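Local coordinates for EvpC (Edwardsiella tarda, PDB 3EAA), which is a secreted Hcp-family protein of the type VI secretion system that forms six-subunit assemblies and probably stacks into the inner tube, at residues 59-64 with 122-127; 71-76 with 105-110; 93-98 with 136-141. All coordinates share one frame; numbering follows the deposited sequence.

Contact 1: 59-64 with 122-127; sequences VTKWMD and PQETID
Lys61 and Glu124 meet on one face of two antiparallel strands, 59-62 and 123-127, whose axes come within 4.8 Å of each other. The backbone holds them through two hydrogen-bonded pairs. Val59 N donates to Ile126 O at 2.7 Å and Ile126 N answers to Val59 O; further along, Glu124 N reaches Lys61 O at 2.9 Å and Lys61 N returns a bond to Glu124 O. Thr60 and Thr125, beta-branched and at ease in a strand, form the non-hydrogen-bonded pair between them.

The charges form a network. Lys61 bends at CB-CG (chi2 87°) and again at the next bond, which brings its ammonium over Glu124. Lys61 NZ lies 2.8 Å from Glu124 OE2, approaching 80° out of the carboxylate plane, and it makes a second salt bridge to Asp64 OD1, also at 2.8 Å. One cation thus probably offsets the repulsion of two buried acids and is itself likely to stay protonated. Ser67 OG also bonds Glu124 OE2, and Asp64 OD1 caps Ala66 N at the turn into helix 67-76. The two strands belong to the four-stranded sheet of the Hcp beta-barrel, in which strand 123-129 runs between 52-62 and 105-113; Leu70 of the helix packs on both Lys61 and Glu124.

Packing contacts fill in round the charges. The aliphatic part of Lys61 serves as a hydrocarbon, its CD 3.6 Å from Ile126 CD1, while Val59 and Ile126 lie side by side. On the opposite face, the extended Gln123 brings OE1 beside the Thr60 methyl, CG2. Gln123 CB touches Trp62 CZ3 at 3.7 Å, and the Gln123 amide plane stands 80° to the indole. At the strand ends, selenomethionine Met63 sets CG against Pro122 CB at 4.3 Å; these two residues also pack against a neighbouring subunit.

Contact 2: 71-76 with 105-110; sequences ASAAVQ and VAVSSY
Val107 drives its forked side chain into the helix surface at Ala73 and Ala74. Val107 CG2 meets Ala73 CB at 3.7 Å, while Val107 CG1, anti to the backbone N (chi1 177°), lies 4.2 Å from Ala74 CB. The alanine methyls make shallow walls, so the valine can come up almost to the helix backbone, Val107 CG1 4.1 Å from Ala74 CA. The small alanines let the segment axes approach to 7.0 Å, with the strand running nearly at right angles (95°) to the helix.

Ala74 is in turn a bump, its methyl filling the hollow between Val107 CG1 and Tyr110 CB, the latter 4.1 Å away. In a regular strand residues 107 and 110 would face opposite sides of the sheet. A classic beta bulge, with Ser108 and Ser109 both opposite Asp127, shifts the alternation so that Val107 and Tyr110 both turn towards helix 67-76. The helix packs against strand 105-113 of the Hcp barrel, the outermost of its sheet within this chain; through Tyr110 the sheet continues into a neighbouring subunit.

The tyrosine ring lies flat beside the start of 71-76: Ala71 CA sits 4.2 Å above the ring plane of Tyr110, displaced towards its rim. Trp32 of a neighbouring subunit meets the same ring, and Asn36 of that subunit hydrogen-bonds Ala74 O through its ND2.

Contact 3: 93-98 with 136-141; sequences DKFAFC and EYVPQD
Phe97 and Val138 join where the chain turns a corner at the start of strand 96-102 of the Hcp beta-barrel. That strand neighbours 132-134 in the larger antiparallel sheet, and the loop following 132-134 stays beside it here through a single backbone bridge between Cys98 and Tyr137.

The polar part is small and belongs to the main chain. Val138 N donates to Phe97 O at 2.8 Å; the bond is fairly straight at hydrogen (160°), although the donor stands 50° out of the carbonyl plane. Two weaker CA-H...O contacts flank it, Tyr137 CA to the same Phe97 O and Cys98 CA to Glu136 O at 3.4 Å. Glu136 sends its carboxylate elsewhere, into a salt bridge with Lys149.

The apolar contacts spread to either side of the bridge. Val138, beta-branched as suits an extended chain, points towards the other segment and lays CG1 on Phe95 CE1 at 3.7 Å. Beside the bridge, Tyr137 CE1 comes to the rim of the Phe97 ring, near its plane and 4.4 Å from Phe97 CD1. Tyr137 also packs on Asp64 of a neighbouring subunit, so this aromatic pair lies where two subunits meet.

The Phe95 ring also meets Gln140, whose long flexible chain suits its place: its methylenes pack on carbon, and the residue is exposed, so its amide can probably reach solvent. With CG anti to the backbone N (chi1 -167°) and the chain extended, Gln140 runs past the far end of the ring. Gln140 CB sits at the ring edge, in plane, 3.8 Å from Phe95 CZ, and Gln140 OE1 lies 3.5 Å from Phe95 CE2.

How the contacts relate
Contacts 1 and 2 are neighbours, their centres 13 Å apart, because strands 123-129 and 105-113 lie side by side in one sheet. Asp127 O of contact 1 probably takes a hydrogen bond from Ser108 N of contact 2 at 2.8 Å, at the bulge. Along the chain, contact 2 is nested inside the loop that contact 1 closes. Contact 3 lies at the end of the other sheet, where strand 96-102 begins, with its centre 25 Å from that of contact 1 and 30 Å from that of contact 2. Between subunits this separation vanishes: Met63 and Pro122 of contact 1 pack on Cys98 and Phe97 of contact 3 in a neighbouring copy, joining the subunits of the six-membered assembly.

Contact 1: 59-64 with 122-127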
loop_
_atom_site.group_PDB
_atom_site.type_symbol
_atom_site.label_atom_id
_atom_site.label_comp_id
_atom_site.label_asym_id
_atom_site.label_seq_id
_atom_site.Cartn_x
_atom_site.Cartn_y
_atom_site.Cartn_z
ATOM N N VAL A 59 -12.045 -19.465 3.785
ATOM C CA VAL A 59 -12.663 -19.429 5.087
ATOM C C VAL A 59 -11.735 -18.814 6.120
ATOM O O VAL A 59 -10.529 -18.994 6.066
ATOM C CB VAL A 59 -13.143 -20.827 5.500
ATOM C CG1 VAL A 59 -13.161 -20.972 7.015
ATOM C CG2 VAL A 59 -14.510 -21.073 4.914
ATOM N N THR A 60 -12.312 -18.066 7.049
ATOM C CA THR A 60 -11.565 -17.577 8.196
ATOM C C THR A 60 -12.225 -18.057 9.485
ATOM O O THR A 60 -13.445 -18.036 9.608
ATOM C CB THR A 60 -11.449 -16.041 8.197
ATOM O OG1 THR A 60 -10.862 -15.612 6.967
ATOM C CG2 THR A 60 -10.571 -15.574 9.337
ATOM N N LYS A 61 -11.407 -18.497 10.437
ATOM C CA LYS A 61 -11.918 -19.003 11.703
ATOM C C LYS A 61 -10.801 -19.145 12.728
ATOM O O LYS A 61 -9.625 -19.037 12.384
ATOM C CB LYS A 61 -12.643 -20.341 11.499
ATOM C CG LYS A 61 -11.969 -21.270 10.508
ATOM C CD LYS A 61 -10.910 -22.140 11.171
ATOM C CE LYS A 61 -11.472 -23.481 11.615
ATOM N NZ LYS A 61 -10.435 -24.312 12.295
ATOM N N TRP A 62 -11.177 -19.370 13.986
ATOM C CA TRP A 62 -10.204 -19.563 15.050
ATOM C C TRP A 62 -9.687 -20.972 14.971
ATOM O O TRP A 62 -10.147 -21.768 14.159
ATOM C CB TRP A 62 -10.833 -19.361 16.428
ATOM C CG TRP A 62 -11.418 -18.000 16.641
ATOM C CD1 TRP A 62 -12.687 -17.702 17.065
ATOM C CD2 TRP A 62 -10.763 -16.747 16.427
ATOM N NE1 TRP A 62 -12.855 -16.341 17.131
ATOM C CE2 TRP A 62 -11.689 -15.729 16.739
ATOM C CE3 TRP A 62 -9.482 -16.382 15.997
ATOM C CZ2 TRP A 62 -11.376 -14.376 16.639
ATOM C CZ3 TRP A 62 -9.175 -15.035 15.894
ATOM C CH2 TRP A 62 -10.116 -14.050 16.215
HETATM N N MSE A 63 -8.717 -21.277 15.819
HETATM C CA MSE A 63 -8.324 -22.656 16.023
HETATM C C MSE A 63 -9.423 -23.362 16.769
HETATM O O MSE A 63 -9.986 -22.841 17.733
HETATM C CB MSE A 63 -7.046 -22.743 16.847
HETATM C CG MSE A 63 -5.789 -22.914 16.021
HETATM SE SE MSE A 63 -4.346 -23.731 17.048
HETATM C CE MSE A 63 -3.189 -24.220 15.547
ATOM N N ASP A 64 -9.727 -24.565 16.335
ATOM C CA ASP A 64 -10.632 -25.386 17.100
ATOM C C ASP A 64 -10.187 -26.831 17.012
ATOM O O ASP A 64 -9.003 -27.125 16.865
ATOM C CB ASP A 64 -12.060 -25.210 16.598
ATOM C CG ASP A 64 -12.119 -25.047 15.115
ATOM O OD1 ASP A 64 -11.476 -25.858 14.422
ATOM O OD2 ASP A 64 -12.802 -24.115 14.644
ATOM N N PRO A 122 -5.729 -17.978 18.278
ATOM C CA PRO A 122 -5.008 -17.817 17.015
ATOM C C PRO A 122 -6.008 -17.844 15.887
ATOM O O PRO A 122 -7.161 -18.198 16.099
ATOM C CB PRO A 122 -4.154 -19.078 16.936
ATOM C CG PRO A 122 -4.050 -19.564 18.331
ATOM C CD PRO A 122 -5.329 -19.200 18.992
ATOM N N GLN A 123 -5.575 -17.495 14.692
ATOM C CA GLN A 123 -6.500 -17.424 13.584
ATOM C C GLN A 123 -5.959 -18.174 12.383
ATOM O O GLN A 123 -4.793 -18.039 12.018
ATOM C CB GLN A 123 -6.767 -15.964 13.242
ATOM C CG GLN A 123 -7.561 -15.742 11.986
ATOM C CD GLN A 123 -7.708 -14.270 11.676
ATOM O OE1 GLN A 123 -7.904 -13.882 10.525
ATOM N NE2 GLN A 123 -7.610 -13.437 12.709
ATOM N N GLU A 124 -6.809 -18.984 11.775
ATOM C CA GLU A 124 -6.413 -19.689 10.570
ATOM C C GLU A 124 -7.256 -19.276 9.368
ATOM O O GLU A 124 -8.421 -18.872 9.505
ATOM C CB GLU A 124 -6.438 -21.211 10.770
ATOM C CG GLU A 124 -7.654 -21.760 11.516
ATOM C CD GLU A 124 -7.658 -23.288 11.585
ATOM O OE1 GLU A 124 -7.581 -23.929 10.519
ATOM O OE2 GLU A 124 -7.730 -23.858 12.698
ATOM N N THR A 125 -6.642 -19.377 8.193
ATOM C CA THR A 125 -7.311 -19.083 6.934
ATOM C C THR A 125 -7.217 -20.276 6.002
ATOM O O THR A 125 -6.127 -20.711 5.654
ATOM C CB THR A 125 -6.681 -17.883 6.244
ATOM O OG1 THR A 125 -6.614 -16.793 7.172
ATOM C CG2 THR A 125 -7.498 -17.482 5.012
ATOM N N ILE A 126 -8.367 -20.797 5.596
ATOM C CA ILE A 126 -8.406 -22.010 4.791
ATOM C C ILE A 126 -8.997 -21.815 3.393
ATOM O O ILE A 126 -10.058 -21.207 3.218
ATOM C CB ILE A 126 -9.203 -23.132 5.479
ATOM C CG1 ILE A 126 -8.718 -23.351 6.905
ATOM C CG2 ILE A 126 -9.082 -24.415 4.686
ATOM C CD1 ILE A 126 -9.439 -22.517 7.906
ATOM N N ASP A 127 -8.307 -22.360 2.398
ATOM C CA ASP A 127 -8.800 -22.325 1.034
ATOM C C ASP A 127 -9.326 -23.692 0.624
ATOM O O ASP A 127 -8.616 -24.696 0.677
ATOM C CB ASP A 127 -7.717 -21.829 0.073
ATOM C CG ASP A 127 -7.545 -20.313 0.120
ATOM O OD1 ASP A 127 -8.077 -19.681 1.056
ATOM O OD2 ASP A 127 -6.895 -19.747 -0.789
#

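Contact 2: 71-76 with 105-110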
loop_
_atom_site.group_PDB
_atom_site.type_symbol
_atom_site.label_atom_id
_atom_site.label_comp_id
_atom_site.label_asym_id
_atom_site.label_seq_id
_atom_site.Cartn_x
_atom_site.Cartn_y
_atom_site.Cartn_z
ATOM N N ALA A 71 -5.363 -29.233 8.955
ATOM C CA ALA A 71 -3.928 -29.219 8.714
ATOM C C ALA A 71 -3.542 -30.447 7.908
ATOM O O ALA A 71 -2.876 -30.342 6.886
ATOM C CB ALA A 71 -3.168 -29.172 10.016
ATOM N N SER A 72 -3.984 -31.612 8.358
ATOM C CA SER A 72 -3.645 -32.850 7.681
ATOM C C SER A 72 -4.247 -32.883 6.284
ATOM O O SER A 72 -3.615 -33.326 5.325
ATOM C CB SER A 72 -4.163 -34.032 8.486
ATOM O OG SER A 72 -3.819 -33.892 9.848
ATOM N N ALA A 73 -5.480 -32.410 6.171
ATOM C CA ALA A 73 -6.146 -32.433 4.886
ATOM C C ALA A 73 -5.248 -31.769 3.843
ATOM O O ALA A 73 -4.992 -32.328 2.774
ATOM C CB ALA A 73 -7.500 -31.751 4.965
ATOM N N ALA A 74 -4.754 -30.581 4.170
ATOM C CA ALA A 74 -3.868 -29.865 3.265
ATOM C C ALA A 74 -2.818 -30.791 2.638
ATOM O O ALA A 74 -2.912 -31.131 1.458
ATOM C CB ALA A 74 -3.202 -28.715 3.979
ATOM N N VAL A 75 -1.825 -31.195 3.428
ATOM C CA VAL A 75 -0.691 -31.968 2.925
ATOM C C VAL A 75 -1.084 -33.352 2.455
ATOM O O VAL A 75 -0.290 -34.060 1.846
ATOM C CB VAL A 75 0.363 -32.172 4.012
ATOM C CG1 VAL A 75 0.997 -30.848 4.404
ATOM C CG2 VAL A 75 -0.254 -32.871 5.226
ATOM N N GLN A 76 -2.311 -33.746 2.756
ATOM C CA GLN A 76 -2.764 -35.092 2.454
ATOM C C GLN A 76 -3.534 -35.131 1.149
ATOM O O GLN A 76 -3.805 -36.200 0.615
ATOM C CB GLN A 76 -3.661 -35.577 3.584
ATOM C CG GLN A 76 -3.741 -37.066 3.734
ATOM C CD GLN A 76 -3.911 -37.461 5.185
ATOM O OE1 GLN A 76 -3.150 -37.025 6.047
ATOM N NE2 GLN A 76 -4.923 -38.272 5.466
ATOM N N VAL A 105 -14.811 -31.690 -2.487
ATOM C CA VAL A 105 -14.005 -30.629 -1.929
ATOM C C VAL A 105 -12.635 -31.096 -1.463
ATOM O O VAL A 105 -12.472 -32.233 -1.026
ATOM C CB VAL A 105 -14.704 -29.995 -0.720
ATOM C CG1 VAL A 105 -14.271 -28.535 -0.568
ATOM C CG2 VAL A 105 -16.207 -30.099 -0.858
ATOM N N ALA A 106 -11.662 -30.189 -1.539
ATOM C CA ALA A 106 -10.325 -30.392 -0.980
ATOM C C ALA A 106 -9.860 -29.149 -0.218
ATOM O O ALA A 106 -10.326 -28.047 -0.467
ATOM C CB ALA A 106 -9.336 -30.725 -2.092
ATOM N N VAL A 107 -8.938 -29.325 0.714
ATOM C CA VAL A 107 -8.241 -28.182 1.286
ATOM C C VAL A 107 -6.994 -27.896 0.449
ATOM O O VAL A 107 -6.076 -28.714 0.394
ATOM C CB VAL A 107 -7.824 -28.416 2.756
ATOM C CG1 VAL A 107 -7.033 -27.224 3.259
ATOM C CG2 VAL A 107 -9.035 -28.671 3.638
ATOM N N SER A 108 -6.966 -26.744 -0.212
ATOM C CA SER A 108 -5.856 -26.412 -1.101
ATOM C C SER A 108 -4.752 -25.691 -0.341
ATOM O O SER A 108 -3.595 -25.682 -0.750
ATOM C CB SER A 108 -6.339 -25.555 -2.274
ATOM O OG SER A 108 -7.161 -24.484 -1.831
ATOM N N SER A 109 -5.118 -25.077 0.770
ATOM C CA SER A 109 -4.139 -24.434 1.617
ATOM C C SER A 109 -4.696 -24.259 3.011
ATOM O O SER A 109 -5.899 -24.088 3.220
ATOM C CB SER A 109 -3.724 -23.078 1.059
ATOM O OG SER A 109 -4.561 -22.047 1.559
ATOM N N TYR A 110 -3.795 -24.336 3.968
ATOM C CA TYR A 110 -4.122 -24.074 5.334
ATOM C C TYR A 110 -3.047 -23.128 5.809
ATOM O O TYR A 110 -1.860 -23.366 5.583
ATOM C CB TYR A 110 -4.067 -25.362 6.139
ATOM C CG TYR A 110 -4.021 -25.115 7.623
ATOM C CD1 TYR A 110 -5.178 -25.161 8.384
ATOM C CD2 TYR A 110 -2.831 -24.807 8.260
ATOM C CE1 TYR A 110 -5.145 -24.925 9.733
ATOM C CE2 TYR A 110 -2.796 -24.562 9.599
ATOM C CZ TYR A 110 -3.954 -24.626 10.334
ATOM O OH TYR A 110 -3.929 -24.381 11.685
#

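Contact 3: 93-98 with 136-141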
loop_
_atom_site.group_PDB
_atom_site.type_symbol
_atom_site.label_atom_id
_atom_site.label_comp_id
_atom_site.label_asym_id
_atom_site.label_seq_id
_atom_site.Cartn_x
_atom_site.Cartn_y
_atom_site.Cartn_z
ATOM N N ASP A 93 -35.469 -16.008 13.115
ATOM C CA ASP A 93 -35.565 -17.388 13.547
ATOM C C ASP A 93 -34.261 -18.138 13.380
ATOM O O ASP A 93 -34.250 -19.349 13.183
ATOM N N LYS A 94 -33.151 -17.418 13.448
ATOM C CA LYS A 94 -31.835 -18.044 13.315
ATOM C C LYS A 94 -31.753 -18.996 12.123
ATOM O O LYS A 94 -30.974 -19.952 12.138
ATOM C CB LYS A 94 -31.449 -18.777 14.611
ATOM N N PHE A 95 -32.551 -18.739 11.092
ATOM C CA PHE A 95 -32.525 -19.595 9.912
ATOM C C PHE A 95 -31.446 -19.164 8.915
ATOM O O PHE A 95 -30.919 -18.051 8.970
ATOM C CB PHE A 95 -33.888 -19.618 9.228
ATOM C CG PHE A 95 -34.276 -18.310 8.623
ATOM C CD1 PHE A 95 -34.026 -18.053 7.292
ATOM C CD2 PHE A 95 -34.885 -17.332 9.388
ATOM C CE1 PHE A 95 -34.375 -16.854 6.735
ATOM C CE2 PHE A 95 -35.241 -16.133 8.834
ATOM C CZ PHE A 95 -34.985 -15.891 7.506
ATOM N N ALA A 96 -31.122 -20.063 7.998
ATOM C CA ALA A 96 -30.065 -19.816 7.036
ATOM C C ALA A 96 -30.615 -19.134 5.795
ATOM O O ALA A 96 -31.327 -19.739 5.002
ATOM C CB ALA A 96 -29.384 -21.113 6.671
ATOM N N PHE A 97 -30.269 -17.869 5.620
ATOM C CA PHE A 97 -30.797 -17.105 4.505
ATOM C C PHE A 97 -29.922 -17.307 3.296
ATOM O O PHE A 97 -30.154 -16.733 2.238
ATOM C CB PHE A 97 -30.878 -15.624 4.865
ATOM C CG PHE A 97 -29.589 -15.058 5.352
ATOM C CD1 PHE A 97 -28.729 -14.424 4.485
ATOM C CD2 PHE A 97 -29.227 -15.170 6.680
ATOM C CE1 PHE A 97 -27.539 -13.901 4.933
ATOM C CE2 PHE A 97 -28.029 -14.651 7.137
ATOM C CZ PHE A 97 -27.189 -14.018 6.260
ATOM N N CYS A 98 -28.908 -18.136 3.455
ATOM C CA CYS A 98 -28.022 -18.446 2.348
ATOM C C CYS A 98 -27.370 -19.786 2.568
ATOM O O CYS A 98 -26.637 -19.976 3.533
ATOM C CB CYS A 98 -26.941 -17.384 2.212
ATOM S SG CYS A 98 -25.863 -17.692 0.815
ATOM N N GLU A 136 -28.646 -21.041 -3.417
ATOM C CA GLU A 136 -29.764 -21.018 -2.459
ATOM C C GLU A 136 -29.749 -19.815 -1.521
ATOM O O GLU A 136 -28.844 -19.646 -0.699
ATOM C CB GLU A 136 -29.808 -22.288 -1.614
ATOM C CG GLU A 136 -30.039 -23.570 -2.370
ATOM C CD GLU A 136 -30.349 -24.719 -1.435
ATOM O OE1 GLU A 136 -30.701 -24.445 -0.270
ATOM O OE2 GLU A 136 -30.250 -25.889 -1.857
ATOM N N TYR A 137 -30.783 -18.996 -1.639
ATOM C CA TYR A 137 -30.975 -17.835 -0.788
ATOM C C TYR A 137 -32.408 -17.831 -0.254
ATOM O O TYR A 137 -33.319 -18.358 -0.892
ATOM C CB TYR A 137 -30.750 -16.568 -1.605
ATOM C CG TYR A 137 -31.144 -15.281 -0.901
ATOM C CD1 TYR A 137 -30.248 -14.637 -0.059
ATOM C CD2 TYR A 137 -32.397 -14.702 -1.093
ATOM C CE1 TYR A 137 -30.583 -13.465 0.581
ATOM C CE2 TYR A 137 -32.743 -13.526 -0.453
ATOM C CZ TYR A 137 -31.827 -12.906 0.386
ATOM O OH TYR A 137 -32.138 -11.729 1.043
ATOM N N VAL A 138 -32.608 -17.225 0.909
ATOM C CA VAL A 138 -33.938 -17.097 1.484
ATOM C C VAL A 138 -34.140 -15.696 2.045
ATOM O O VAL A 138 -33.393 -15.273 2.926
ATOM C CB VAL A 138 -34.155 -18.118 2.618
ATOM C CG1 VAL A 138 -35.448 -17.847 3.344
ATOM C CG2 VAL A 138 -34.148 -19.534 2.070
ATOM N N PRO A 139 -35.148 -14.967 1.534
ATOM C CA PRO A 139 -35.585 -13.664 2.049
ATOM C C PRO A 139 -36.115 -13.767 3.476
ATOM O O PRO A 139 -36.296 -14.874 3.988
ATOM C CB PRO A 139 -36.734 -13.297 1.108
ATOM C CG PRO A 139 -37.145 -14.591 0.515
ATOM C CD PRO A 139 -35.867 -15.302 0.302
ATOM N N GLN A 140 -36.373 -12.623 4.105
ATOM C CA GLN A 140 -36.906 -12.599 5.465
ATOM C C GLN A 140 -38.035 -11.575 5.581
ATOM O O GLN A 140 -37.889 -10.422 5.168
ATOM C CB GLN A 140 -35.790 -12.288 6.471
ATOM C CG GLN A 140 -36.144 -12.533 7.937
ATOM C CD GLN A 140 -34.995 -12.204 8.893
ATOM O OE1 GLN A 140 -34.828 -12.845 9.935
ATOM N NE2 GLN A 140 -34.200 -11.200 8.539
ATOM N N ASP A 141 -39.165 -12.010 6.129
ATOM C CA ASP A 141 -40.308 -11.124 6.345
ATOM C C ASP A 141 -39.987 -10.080 7.408
ATOM O O ASP A 141 -39.594 -10.426 8.520
ATOM C CB ASP A 141 -41.554 -11.928 6.744
#